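Local coordinates for protein 5'-methylthioadenosine nucleosidase / s-adenosylhomocysteine nucleosidase (Brucella melitensis bv. 1, PDB 4PR3) that belongs to the phosphorylase superfamily as a nucleosidase and holds adenine in a pocket of its mixed alpha/beta fold, at residues V100-D112 and T123-F136. Residues are numbered along the deposited sequence; the frame is centred on the assembly and turned at random.
Sequences VYQVSSVSYRDMD and TPFLDLPETVELPF. With PO4 (phosphate ion), chain D.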
ATOM      1  N   VAL A 100      10.241 -14.633  19.253  1.00 16.46           N
ATOM      2  CA  VAL A 100       9.558 -14.788  17.971  1.00 16.09           C
ATOM      3  C   VAL A 100       8.085 -15.173  18.140  1.00 13.03           C
ATOM      4  O   VAL A 100       7.742 -16.011  18.973  1.00 12.73           O
ATOM      5  CB  VAL A 100      10.287 -15.820  17.076  1.00 17.50           C
ATOM      6  CG1 VAL A 100      10.643 -17.066  17.877  1.00 23.26           C
ATOM      7  CG2 VAL A 100       9.447 -16.177  15.861  1.00 15.98           C
ATOM      8  N   TYR A 101       7.218 -14.544  17.353  1.00 12.63           N
ATOM      9  CA  TYR A 101       5.781 -14.771  17.448  1.00 10.38           C
ATOM     10  C   TYR A 101       5.177 -14.999  16.068  1.00 10.10           C
ATOM     11  O   TYR A 101       5.612 -14.399  15.087  1.00 10.15           O
ATOM     12  CB  TYR A 101       5.098 -13.560  18.094  1.00 11.33           C
ATOM     13  CG  TYR A 101       5.510 -13.300  19.526  1.00 15.70           C
ATOM     14  CD1 TYR A 101       6.723 -12.688  19.827  1.00 15.00           C
ATOM     15  CD2 TYR A 101       4.680 -13.657  20.578  1.00 16.80           C
ATOM     16  CE1 TYR A 101       7.097 -12.451  21.132  1.00 17.46           C
ATOM     17  CE2 TYR A 101       5.047 -13.425  21.888  1.00 17.24           C
ATOM     18  CZ  TYR A 101       6.254 -12.822  22.159  1.00 17.10           C
ATOM     19  OH  TYR A 101       6.618 -12.589  23.461  1.00 17.22           O
ATOM     20  N   GLN A 102       4.167 -15.859  15.993  1.00  9.82           N
ATOM     21  CA  GLN A 102       3.396 -16.008  14.765  1.00  6.94           C
ATOM     22  C   GLN A 102       2.188 -15.087  14.840  1.00  6.21           C
ATOM     23  O   GLN A 102       1.627 -14.879  15.913  1.00  6.71           O
ATOM     24  CB  GLN A 102       2.966 -17.458  14.544  1.00  7.03           C
ATOM     25  CG  GLN A 102       2.014 -18.003  15.588  1.00  7.79           C
ATOM     26  CD  GLN A 102       1.664 -19.459  15.348  1.00  8.95           C
ATOM     27  OE1 GLN A 102       1.362 -19.860  14.224  1.00  9.34           O
ATOM     28  NE2 GLN A 102       1.714 -20.261  16.406  1.00  8.20           N
ATOM     29  N   VAL A 103       1.802 -14.522  13.703  1.00  7.14           N
ATOM     30  CA  VAL A 103       0.764 -13.503  13.682  1.00  5.85           C
ATOM     31  C   VAL A 103      -0.618 -14.134  13.646  1.00  6.80           C
ATOM     32  O   VAL A 103      -0.981 -14.811  12.683  1.00  5.63           O
ATOM     33  CB  VAL A 103       0.914 -12.588  12.453  1.00  5.93           C
ATOM     34  CG1 VAL A 103      -0.072 -11.437  12.528  1.00  6.22           C
ATOM     35  CG2 VAL A 103       2.338 -12.075  12.354  1.00  4.94           C
ATOM     36  N   SER A 104      -1.384 -13.900  14.708  1.00  7.58           N
ATOM     37  CA  SER A 104      -2.736 -14.431  14.825  1.00  6.74           C
ATOM     38  C   SER A 104      -3.733 -13.567  14.061  1.00  7.34           C
ATOM     39  O   SER A 104      -4.685 -14.071  13.467  1.00  7.49           O
ATOM     40  CB  SER A 104      -3.140 -14.539  16.297  1.00  8.21           C
ATOM     41  OG  SER A 104      -3.093 -13.277  16.943  1.00  7.21           O
ATOM     42  N   SER A 105      -3.514 -12.257  14.097  1.00  7.39           N
ATOM     43  CA  SER A 105      -4.366 -11.319  13.381  1.00  7.17           C
ATOM     44  C   SER A 105      -3.601 -10.045  13.063  1.00  8.06           C
ATOM     45  O   SER A 105      -2.640  -9.705  13.752  1.00  7.72           O
ATOM     46  CB  SER A 105      -5.603 -10.990  14.204  1.00  8.08           C
ATOM     47  OG  SER A 105      -5.236 -10.371  15.418  1.00  9.99           O
ATOM     48  N   VAL A 106      -4.031  -9.342  12.019  1.00  7.84           N
ATOM     49  CA  VAL A 106      -3.364  -8.115  11.609  1.00  6.88           C
ATOM     50  C   VAL A 106      -4.369  -6.989  11.371  1.00  6.30           C
ATOM     51  O   VAL A 106      -5.507  -7.226  10.966  1.00  7.47           O
ATOM     52  CB  VAL A 106      -2.478  -8.337  10.350  1.00  6.89           C
ATOM     53  CG1 VAL A 106      -3.331  -8.549   9.122  1.00  4.69           C
ATOM     54  CG2 VAL A 106      -1.521  -7.169  10.145  1.00  6.91           C
ATOM     55  N   SER A 107      -3.949  -5.764  11.656  1.00  5.49           N
ATOM     56  CA  SER A 107      -4.781  -4.597  11.418  1.00  5.66           C
ATOM     57  C   SER A 107      -3.950  -3.490  10.769  1.00  7.30           C
ATOM     58  O   SER A 107      -2.720  -3.551  10.767  1.00  6.95           O
ATOM     59  CB  SER A 107      -5.420  -4.119  12.721  1.00  6.99           C
ATOM     60  OG  SER A 107      -4.436  -3.882  13.713  1.00 15.67           O
ATOM     61  N   TYR A 108      -4.632  -2.496  10.209  1.00  5.42           N
ATOM     62  CA  TYR A 108      -3.991  -1.405   9.484  1.00  5.55           C
ATOM     63  C   TYR A 108      -4.226  -0.110  10.252  1.00  6.89           C
ATOM     64  O   TYR A 108      -5.329   0.434  10.233  1.00  8.40           O
ATOM     65  CB  TYR A 108      -4.632  -1.313   8.099  1.00  6.70           C
ATOM     66  CG  TYR A 108      -4.001  -0.348   7.119  1.00  7.19           C
ATOM     67  CD1 TYR A 108      -2.694   0.100   7.276  1.00  7.76           C
ATOM     68  CD2 TYR A 108      -4.726   0.113   6.029  1.00  7.05           C
ATOM     69  CE1 TYR A 108      -2.131   0.978   6.364  1.00  6.47           C
ATOM     70  CE2 TYR A 108      -4.176   0.988   5.121  1.00  7.58           C
ATOM     71  CZ  TYR A 108      -2.883   1.419   5.290  1.00  7.81           C
ATOM     72  OH  TYR A 108      -2.352   2.292   4.371  1.00  7.36           O
ATOM     73  N   ARG A 109      -3.189   0.410  10.901  1.00  6.91           N
ATOM     74  CA  ARG A 109      -3.383   1.531  11.821  1.00  6.60           C
ATOM     75  C   ARG A 109      -3.405   2.889  11.128  1.00  9.51           C
ATOM     76  O   ARG A 109      -3.795   3.890  11.729  1.00 11.14           O
ATOM     77  CB  ARG A 109      -2.337   1.516  12.938  1.00  6.38           C
ATOM     78  CG  ARG A 109      -0.913   1.597  12.445  1.00  8.95           C
ATOM     79  CD  ARG A 109       0.072   1.700  13.591  1.00  6.63           C
ATOM     80  NE  ARG A 109       1.440   1.801  13.095  1.00  6.12           N
ATOM     81  CZ  ARG A 109       2.230   0.760  12.863  1.00  6.21           C
ATOM     82  NH1 ARG A 109       1.796  -0.472  13.096  1.00  6.88           N
ATOM     83  NH2 ARG A 109       3.459   0.952  12.409  1.00  6.39           N
ATOM     84  N   ASP A 110      -2.995   2.922   9.864  1.00  7.59           N
ATOM     85  CA  ASP A 110      -3.002   4.166   9.107  1.00  8.36           C
ATOM     86  C   ASP A 110      -4.394   4.498   8.594  1.00  9.53           C
ATOM     87  O   ASP A 110      -4.637   5.605   8.123  1.00 10.50           O
ATOM     88  CB  ASP A 110      -2.024   4.097   7.935  1.00  8.67           C
ATOM     89  CG  ASP A 110      -0.583   4.033   8.383  1.00  8.99           C
ATOM     90  OD1 ASP A 110      -0.308   4.404   9.543  1.00 11.58           O
ATOM     91  OD2 ASP A 110       0.274   3.618   7.573  1.00  6.88           O
HETATM   92  N   MSE A 111      -5.309   3.542   8.700  1.00 10.02           N
HETATM   93  CA  MSE A 111      -6.647   3.704   8.145  1.00 12.45           C
HETATM   94  C   MSE A 111      -7.608   4.252   9.188  1.00 13.16           C
HETATM   95  O   MSE A 111      -7.956   3.554  10.139  1.00 12.50           O
HETATM   96  CB  MSE A 111      -7.158   2.347   7.651  1.00 13.06           C
HETATM   97  CG  MSE A 111      -8.629   2.316   7.267  1.00 11.90           C
HETATM   98 SE   MSE A 111      -8.994   3.277   5.613  1.00 28.10          SE
HETATM   99  CE  MSE A 111      -9.855   4.834   6.342  1.00 19.69           C
ATOM    100  N   ASP A 112      -8.022   5.507   9.021  1.00 13.11           N
ATOM    101  CA  ASP A 112      -9.078   6.069   9.855  1.00 15.24           C
ATOM    102  C   ASP A 112     -10.135   6.771   9.000  1.00 15.34           C
ATOM    103  O   ASP A 112      -9.894   7.852   8.469  1.00 17.80           O
ATOM    104  CB  ASP A 112      -8.470   7.060  10.850  1.00 14.24           C
ATOM    105  CG  ASP A 112      -9.420   7.421  11.976  1.00 22.58           C
ATOM    106  OD1 ASP A 112     -10.603   7.021  11.916  1.00 20.57           O
ATOM    107  OD2 ASP A 112      -8.984   8.113  12.920  1.00 25.50           O
ATOM    108  N   THR A 123     -11.715  -0.159   6.467  1.00 11.51           N
ATOM    109  CA  THR A 123     -11.651   0.437   5.141  1.00  9.69           C
ATOM    110  C   THR A 123     -13.023   0.428   4.459  1.00 11.98           C
ATOM    111  O   THR A 123     -13.673  -0.613   4.373  1.00 13.54           O
ATOM    112  CB  THR A 123     -10.630  -0.301   4.254  1.00 10.82           C
ATOM    113  OG1 THR A 123      -9.342  -0.274   4.880  1.00  9.41           O
ATOM    114  CG2 THR A 123     -10.534   0.350   2.884  1.00 15.11           C
ATOM    115  N   PRO A 124     -13.468   1.599   3.979  1.00 14.57           N
ATOM    116  CA  PRO A 124     -14.730   1.760   3.248  1.00 17.47           C
ATOM    117  C   PRO A 124     -14.825   0.888   1.996  1.00 19.44           C
ATOM    118  O   PRO A 124     -13.815   0.649   1.331  1.00 15.20           O
ATOM    119  CB  PRO A 124     -14.710   3.237   2.846  1.00 15.24           C
ATOM    120  CG  PRO A 124     -13.878   3.888   3.887  1.00 15.06           C
ATOM    121  CD  PRO A 124     -12.808   2.895   4.219  1.00 14.06           C
ATOM    122  N   PHE A 125     -16.039   0.424   1.699  1.00 22.81           N
ATOM    123  CA  PHE A 125     -16.341  -0.358   0.494  1.00 26.60           C
ATOM    124  C   PHE A 125     -15.560  -1.663   0.405  1.00 26.45           C
ATOM    125  O   PHE A 125     -15.376  -2.218  -0.676  1.00 34.40           O
ATOM    126  CB  PHE A 125     -16.119   0.473  -0.773  1.00 26.41           C
ATOM    127  CG  PHE A 125     -16.983   1.695  -0.853  1.00 31.79           C
ATOM    128  CD1 PHE A 125     -18.304   1.598  -1.263  1.00 33.22           C
ATOM    129  CD2 PHE A 125     -16.477   2.941  -0.519  1.00 31.07           C
ATOM    130  CE1 PHE A 125     -19.104   2.721  -1.338  1.00 36.17           C
ATOM    131  CE2 PHE A 125     -17.273   4.070  -0.592  1.00 37.51           C
ATOM    132  CZ  PHE A 125     -18.588   3.960  -1.002  1.00 46.51           C
ATOM    133  N   LEU A 126     -15.117  -2.154   1.552  1.00 24.84           N
ATOM    134  CA  LEU A 126     -14.370  -3.396   1.612  1.00 26.94           C
ATOM    135  C   LEU A 126     -14.923  -4.194   2.772  1.00 34.52           C
ATOM    136  O   LEU A 126     -14.965  -3.700   3.902  1.00 32.77           O
ATOM    137  CB  LEU A 126     -12.887  -3.107   1.839  1.00 26.22           C
ATOM    138  CG  LEU A 126     -11.959  -4.317   1.959  1.00 26.67           C
ATOM    139  CD1 LEU A 126     -11.949  -5.113   0.663  1.00 26.62           C
ATOM    140  CD2 LEU A 126     -10.551  -3.881   2.337  1.00 18.48           C
ATOM    141  N   ASP A 127     -15.342  -5.429   2.519  1.00 35.84           N
ATOM    142  CA  ASP A 127     -15.929  -6.178   3.606  1.00 38.39           C
ATOM    143  C   ASP A 127     -14.768  -6.916   4.236  1.00 36.80           C
ATOM    144  O   ASP A 127     -14.334  -7.962   3.757  1.00 39.16           O
ATOM    145  CB  ASP A 127     -16.948  -7.177   3.048  1.00 44.08           C
ATOM    146  CG  ASP A 127     -17.953  -7.641   4.088  1.00 50.43           C
ATOM    147  OD1 ASP A 127     -18.427  -6.801   4.882  1.00 49.26           O
ATOM    148  OD2 ASP A 127     -18.277  -8.848   4.102  1.00 54.41           O
ATOM    149  N   LEU A 128     -14.275  -6.338   5.325  1.00 34.34           N
ATOM    150  CA  LEU A 128     -13.258  -6.940   6.166  1.00 24.21           C
ATOM    151  C   LEU A 128     -13.457  -6.338   7.549  1.00 23.04           C
ATOM    152  O   LEU A 128     -13.836  -5.171   7.659  1.00 25.74           O
ATOM    153  CB  LEU A 128     -11.871  -6.615   5.615  1.00 24.73           C
ATOM    154  CG  LEU A 128     -10.852  -7.753   5.525  1.00 26.81           C
ATOM    155  CD1 LEU A 128     -11.442  -8.968   4.828  1.00 18.57           C
ATOM    156  CD2 LEU A 128      -9.606  -7.277   4.798  1.00 20.19           C
ATOM    157  N   PRO A 129     -13.190  -7.104   8.612  1.00 23.66           N
ATOM    158  CA  PRO A 129     -13.316  -6.446   9.917  1.00 18.17           C
ATOM    159  C   PRO A 129     -12.079  -5.600  10.189  1.00 18.43           C
ATOM    160  O   PRO A 129     -11.148  -5.613   9.385  1.00 21.36           O
ATOM    161  CB  PRO A 129     -13.391  -7.620  10.891  1.00 13.53           C
ATOM    162  CG  PRO A 129     -12.635  -8.716  10.204  1.00 17.83           C
ATOM    163  CD  PRO A 129     -12.885  -8.541   8.731  1.00 21.58           C
ATOM    164  N   GLU A 130     -12.058  -4.883  11.305  1.00 17.00           N
ATOM    165  CA  GLU A 130     -10.915  -4.038  11.616  1.00 14.62           C
ATOM    166  C   GLU A 130      -9.708  -4.893  11.962  1.00 12.44           C
ATOM    167  O   GLU A 130      -8.571  -4.513  11.707  1.00 16.51           O
ATOM    168  CB  GLU A 130     -11.229  -3.101  12.777  1.00 19.65           C
ATOM    169  CG  GLU A 130     -10.096  -2.159  13.101  1.00 19.34           C
ATOM    170  CD  GLU A 130      -9.773  -2.129  14.572  1.00 26.72           C
ATOM    171  OE1 GLU A 130     -10.504  -1.450  15.324  1.00 39.87           O
ATOM    172  OE2 GLU A 130      -8.789  -2.785  14.976  1.00 26.41           O
ATOM    173  N   THR A 131      -9.970  -6.051  12.550  1.00 13.21           N
ATOM    174  CA  THR A 131      -8.917  -6.991  12.895  1.00 12.17           C
ATOM    175  C   THR A 131      -9.103  -8.260  12.073  1.00 12.96           C
ATOM    176  O   THR A 131     -10.127  -8.931  12.171  1.00 12.26           O
ATOM    177  CB  THR A 131      -8.932  -7.307  14.401  1.00 13.81           C
ATOM    178  OG1 THR A 131      -8.464  -6.164  15.129  1.00 18.87           O
ATOM    179  CG2 THR A 131      -8.042  -8.490  14.713  1.00 12.82           C
ATOM    180  N   VAL A 132      -8.116  -8.577  11.243  1.00 14.60           N
ATOM    181  CA  VAL A 132      -8.253  -9.682  10.305  1.00  9.72           C
ATOM    182  C   VAL A 132      -7.497 -10.913  10.774  1.00 10.94           C
ATOM    183  O   VAL A 132      -6.266 -10.911  10.830  1.00  9.09           O
ATOM    184  CB  VAL A 132      -7.760  -9.298   8.904  1.00 10.77           C
ATOM    185  CG1 VAL A 132      -8.151 -10.372   7.903  1.00 10.41           C
ATOM    186  CG2 VAL A 132      -8.329  -7.949   8.496  1.00 11.87           C
ATOM    187  N   GLU A 133      -8.246 -11.960  11.106  1.00 12.82           N
ATOM    188  CA  GLU A 133      -7.669 -13.226  11.541  1.00 11.01           C
ATOM    189  C   GLU A 133      -6.856 -13.866  10.426  1.00 10.27           C
ATOM    190  O   GLU A 133      -7.322 -13.968   9.294  1.00 10.42           O
ATOM    191  CB  GLU A 133      -8.775 -14.190  11.973  1.00  8.83           C
ATOM    192  CG  GLU A 133      -9.546 -13.746  13.197  1.00 12.89           C
ATOM    193  CD  GLU A 133      -8.686 -13.734  14.442  1.00 20.54           C
ATOM    194  OE1 GLU A 133      -7.914 -14.697  14.634  1.00 18.05           O
ATOM    195  OE2 GLU A 133      -8.778 -12.760  15.222  1.00 23.20           O
ATOM    196  N   LEU A 134      -5.639 -14.290  10.745  1.00  9.63           N
ATOM    197  CA  LEU A 134      -4.860 -15.097   9.815  1.00  9.04           C
ATOM    198  C   LEU A 134      -5.292 -16.559   9.955  1.00 11.18           C
ATOM    199  O   LEU A 134      -5.658 -17.000  11.048  1.00  9.18           O
ATOM    200  CB  LEU A 134      -3.355 -14.921  10.059  1.00  7.64           C
ATOM    201  CG  LEU A 134      -2.776 -13.532   9.739  1.00 10.50           C
ATOM    202  CD1 LEU A 134      -1.290 -13.609   9.404  1.00  8.34           C
ATOM    203  CD2 LEU A 134      -3.538 -12.849   8.611  1.00 12.97           C
ATOM    204  N   PRO A 135      -5.264 -17.312   8.845  1.00 12.39           N
ATOM    205  CA  PRO A 135      -5.849 -18.661   8.809  1.00 12.05           C
ATOM    206  C   PRO A 135      -5.122 -19.741   9.617  1.00 10.67           C
ATOM    207  O   PRO A 135      -5.747 -20.751   9.929  1.00 16.75           O
ATOM    208  CB  PRO A 135      -5.802 -19.017   7.317  1.00 12.28           C
ATOM    209  CG  PRO A 135      -4.662 -18.221   6.778  1.00  9.42           C
ATOM    210  CD  PRO A 135      -4.705 -16.921   7.538  1.00 10.79           C
ATOM    211  N   PHE A 136      -3.849 -19.550   9.950  1.00  9.01           N
ATOM    212  CA  PHE A 136      -3.050 -20.665  10.462  1.00  9.35           C
ATOM    213  C   PHE A 136      -2.518 -20.523  11.888  1.00  7.60           C
ATOM    214  O   PHE A 136      -2.263 -19.422  12.371  1.00  8.38           O
ATOM    215  CB  PHE A 136      -1.888 -20.957   9.513  1.00  8.99           C
ATOM    216  CG  PHE A 136      -2.325 -21.329   8.128  1.00 12.47           C
ATOM    217  CD1 PHE A 136      -3.383 -22.202   7.936  1.00 11.79           C
ATOM    218  CD2 PHE A 136      -1.692 -20.792   7.019  1.00  8.81           C
ATOM    219  CE1 PHE A 136      -3.792 -22.546   6.662  1.00 11.61           C
ATOM    220  CE2 PHE A 136      -2.100 -21.131   5.744  1.00 14.21           C
ATOM    221  CZ  PHE A 136      -3.152 -22.011   5.565  1.00 11.32           C
TER
HETATM  222  P   PO4 D 502      -4.382  -0.955  16.212  1.00 41.26           P
HETATM  223  O1  PO4 D 502      -4.964  -0.840  14.822  1.00 29.44           O
HETATM  224  O2  PO4 D 502      -2.986  -0.383  16.202  1.00 25.45           O
HETATM  225  O3  PO4 D 502      -5.233  -0.178  17.192  1.00 32.10           O
HETATM  226  O4  PO4 D 502      -4.328  -2.411  16.619  1.00 27.57           O
HETATM  227  O   HOH W   1       0.543 -18.688  12.007  1.00  5.59           O
HETATM  228  O   HOH W   2      -5.635  -4.933  16.318  1.00 21.06           O
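Val106 and Val132 form an antiparallel hydrogen-bonded pair, Val106 N to Val132 O and Val132 N to Val106 O both 3.0 Å, and a third backbone bond, Leu134 N to Ser104 O at 2.9 Å, carries the ladder past the non-hydrogen-bonded pair Ser105 and Glu133. The chain turns a corner at Ser104. Leu134 lies obliquely across Val103, its CD1 3.9 Å from Val103 CB, while its CD2 branch approaches Val106 CG1. Val106 and Val132 share one face of the sheet, where both touch Leu174 of helix 170-180. Ser105 points to the other face, with Glu133, and its OG lies 3.5 Å from Thr131 CG2. Short strand 132-133 pairs antiparallel with the part of strand 100-108 beyond the corner, within the mixed sheet at the core of this phosphorylase-superfamily fold; strand 142-148 pairs in parallel with the same long strand. Ser107 packs its CB against Glu130 O, and a water links its OG to a phosphate ion, probably from the crystallisation liquor, which Ser147 also binds. At one end another water bridges Gln102 OE1 and Phe136 O, donating to both, while Gln102 NE2 bonds to Val138 O. At the other, selenomethionine Met111, bent at chi2 (72°), crosses Thr123 at about a right angle and meets Pro124 CD tip to tip, its SE 4.1 Å away.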